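Local atomic coordinates of LysM domain protein (Mycobacterium smegmatis, PDB entry 4OIT), a protein that binds mannose as a bacterial lectin of the beta-prism II fold, built as a domain-swapped dimer. Residues V54-Q59 against F64-A69. Sequence-based numbering, arbitrary orientation.
Sequences VRAEVQ and FVLYTA. With BMA (beta-D-mannopyranose), chain I.
Strands 54-58 and 64-68 form an antiparallel hairpin, their axes 4.8 Å apart at the closest. Glu57 and Val65 are a hydrogen-bonded pair, while Ala56 with Leu66 and Val58 with Phe64 are non-hydrogen-bonded pairs. At the far end a classic beta bulge sets Val54 and Arg55 both opposite Tyr67: Val54 N donates to Tyr67 O (3.0 Å) and Tyr67 N to Arg55 O. Val65-Tyr67 also pair antiparallel with a strand of the second subunit, which fits the domain-swapped dimer.

On the face of Ala56, Val58, Phe64 and Leu66, Phe64, with CG swung opposite its backbone N (chi1 176°), turns its CD1-CE1 edge to the neighbouring strand, near the carbonyl oxygens of Ala56 and Glu57; CE1 is 3.8 Å from Ala56 CB. The other face carries Arg55, Glu57, Val65 and Tyr67, the Tyr67 ring lying between Val65 CG1 and the Arg55 guanidinium. That guanidinium is only 15° from parallel, NH2 3.9 Å from Tyr67 CG, and its NE forms a salt bridge to Glu57 OE1, the hydrogen bond within it weak.

Gln59 OE1 meets the ring edge; Tyr67 OH gives it its proton (2.5 Å), in the amide carbonyl plane, and accepts bonds from mannose O4 (2.5 Å) and O3. Gln59 NE2 donates to O3 (3.0 Å) and to Asp61 OD1. Asp61 and Asn63 also grip the sugar, so the hairpin presents a polar wall, consistent with recognition of mannose through O3 and O4.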
loop_
_atom_site.group_PDB
_atom_site.type_symbol
_atom_site.label_atom_id
_atom_site.label_comp_id
_atom_site.label_asym_id
_atom_site.label_seq_id
_atom_site.Cartn_x
_atom_site.Cartn_y
_atom_site.Cartn_z
ATOM N N VAL B 54 0.336 2.115 8.085
ATOM C CA VAL B 54 -0.195 0.829 8.572
ATOM C C VAL B 54 0.858 -0.113 9.159
ATOM O O VAL B 54 0.510 -1.108 9.797
ATOM C CB VAL B 54 -0.994 0.077 7.484
ATOM C CG1 VAL B 54 -2.235 0.873 7.110
ATOM C CG2 VAL B 54 -0.134 -0.222 6.259
ATOM N N ARG B 55 2.134 0.183 8.935
ATOM C CA ARG B 55 3.208 -0.544 9.608
ATOM C C ARG B 55 4.453 0.317 9.763
ATOM O O ARG B 55 4.648 1.293 9.036
ATOM C CB ARG B 55 3.546 -1.848 8.874
ATOM C CG ARG B 55 4.294 -1.679 7.561
ATOM C CD ARG B 55 4.686 -3.033 6.986
ATOM N NE ARG B 55 5.385 -2.907 5.706
ATOM C CZ ARG B 55 4.799 -2.632 4.542
ATOM N NH1 ARG B 55 3.484 -2.438 4.463
ATOM N NH2 ARG B 55 5.539 -2.545 3.443
ATOM N N ALA B 56 5.284 -0.067 10.726
ATOM C CA ALA B 56 6.555 0.589 10.986
ATOM C C ALA B 56 7.606 -0.497 11.150
ATOM O O ALA B 56 7.747 -1.076 12.229
ATOM C CB ALA B 56 6.463 1.450 12.237
ATOM N N GLU B 57 8.331 -0.783 10.073
ATOM C CA GLU B 57 9.254 -1.914 10.063
ATOM C C GLU B 57 10.725 -1.514 10.133
ATOM O O GLU B 57 11.179 -0.609 9.429
ATOM C CB GLU B 57 8.992 -2.831 8.859
ATOM C CG GLU B 57 9.326 -2.266 7.487
ATOM C CD GLU B 57 9.013 -3.251 6.370
ATOM O OE1 GLU B 57 8.217 -4.188 6.603
ATOM O OE2 GLU B 57 9.561 -3.092 5.256
ATOM N N VAL B 58 11.444 -2.201 11.017
ATOM C CA VAL B 58 12.893 -2.114 11.110
ATOM C C VAL B 58 13.426 -3.050 10.034
ATOM O O VAL B 58 13.367 -4.269 10.186
ATOM C CB VAL B 58 13.402 -2.563 12.500
ATOM C CG1 VAL B 58 14.912 -2.401 12.599
ATOM C CG2 VAL B 58 12.716 -1.780 13.610
ATOM N N GLN B 59 13.930 -2.478 8.946
ATOM C CA GLN B 59 14.296 -3.255 7.762
ATOM C C GLN B 59 15.673 -3.905 7.870
ATOM O O GLN B 59 16.532 -3.465 8.640
ATOM C CB GLN B 59 14.257 -2.369 6.519
ATOM C CG GLN B 59 12.891 -1.754 6.226
ATOM C CD GLN B 59 12.857 -0.892 4.968
ATOM O OE1 GLN B 59 11.786 -0.509 4.511
ATOM N NE2 GLN B 59 14.022 -0.583 4.404
ATOM N N PHE B 64 14.775 2.173 9.499
ATOM C CA PHE B 64 13.483 2.072 10.180
ATOM C C PHE B 64 12.510 3.021 9.486
ATOM O O PHE B 64 12.780 4.212 9.372
ATOM C CB PHE B 64 13.630 2.402 11.668
ATOM C CG PHE B 64 12.327 2.424 12.428
ATOM C CD1 PHE B 64 11.405 1.393 12.297
ATOM C CD2 PHE B 64 12.037 3.467 13.299
ATOM C CE1 PHE B 64 10.213 1.413 13.004
ATOM C CE2 PHE B 64 10.847 3.491 14.009
ATOM C CZ PHE B 64 9.934 2.463 13.861
ATOM N N VAL B 65 11.384 2.481 9.023
ATOM C CA VAL B 65 10.521 3.173 8.069
ATOM C C VAL B 65 9.038 2.968 8.365
ATOM O O VAL B 65 8.587 1.840 8.548
ATOM C CB VAL B 65 10.777 2.662 6.636
ATOM C CG1 VAL B 65 9.878 3.371 5.633
ATOM C CG2 VAL B 65 12.238 2.838 6.248
ATOM N N LEU B 66 8.288 4.067 8.387
ATOM C CA LEU B 66 6.829 4.015 8.437
ATOM C C LEU B 66 6.295 3.946 7.011
ATOM O O LEU B 66 6.597 4.818 6.194
ATOM C CB LEU B 66 6.252 5.247 9.145
ATOM C CG LEU B 66 6.097 5.164 10.666
ATOM C CD1 LEU B 66 7.425 4.896 11.357
ATOM C CD2 LEU B 66 5.471 6.445 11.193
ATOM N N TYR B 67 5.508 2.914 6.717
ATOM C CA TYR B 67 4.904 2.749 5.393
ATOM C C TYR B 67 3.403 2.971 5.443
ATOM O O TYR B 67 2.756 2.670 6.444
ATOM C CB TYR B 67 5.171 1.349 4.841
ATOM C CG TYR B 67 6.558 1.162 4.284
ATOM C CD1 TYR B 67 6.876 1.588 3.000
ATOM C CD2 TYR B 67 7.547 0.547 5.036
ATOM C CE1 TYR B 67 8.147 1.412 2.482
ATOM C CE2 TYR B 67 8.819 0.366 4.529
ATOM C CZ TYR B 67 9.114 0.798 3.253
ATOM O OH TYR B 67 10.377 0.618 2.748
ATOM N N THR B 68 2.859 3.491 4.350
ATOM C CA THR B 68 1.419 3.668 4.217
ATOM C C THR B 68 0.806 2.391 3.679
ATOM O O THR B 68 1.514 1.494 3.216
ATOM C CB THR B 68 1.047 4.813 3.256
ATOM O OG1 THR B 68 1.354 4.435 1.907
ATOM C CG2 THR B 68 1.787 6.096 3.617
ATOM N N ALA B 69 -0.517 2.318 3.746
ATOM C CA ALA B 69 -1.248 1.233 3.106
ATOM C C ALA B 69 -1.391 1.547 1.631
ATOM O O ALA B 69 -1.240 2.697 1.210
ATOM C CB ALA B 69 -2.621 1.063 3.727
HETATM C C1 BMA I . 15.310 3.719 1.208
HETATM C C2 BMA I . 15.152 2.210 1.451
HETATM C C3 BMA I . 13.672 1.893 1.291
HETATM C C4 BMA I . 12.761 2.847 2.066
HETATM C C5 BMA I . 13.063 4.343 1.902
HETATM C C6 BMA I . 12.525 5.017 3.158
HETATM O O1 BMA I . 16.644 4.304 1.301
HETATM O O2 BMA I . 15.604 1.853 2.786
HETATM O O3 BMA I . 13.406 0.546 1.721
HETATM O O4 BMA I . 11.408 2.653 1.611
HETATM O O5 BMA I . 14.442 4.729 1.763
HETATM O O6 BMA I . 12.141 6.362 2.860
#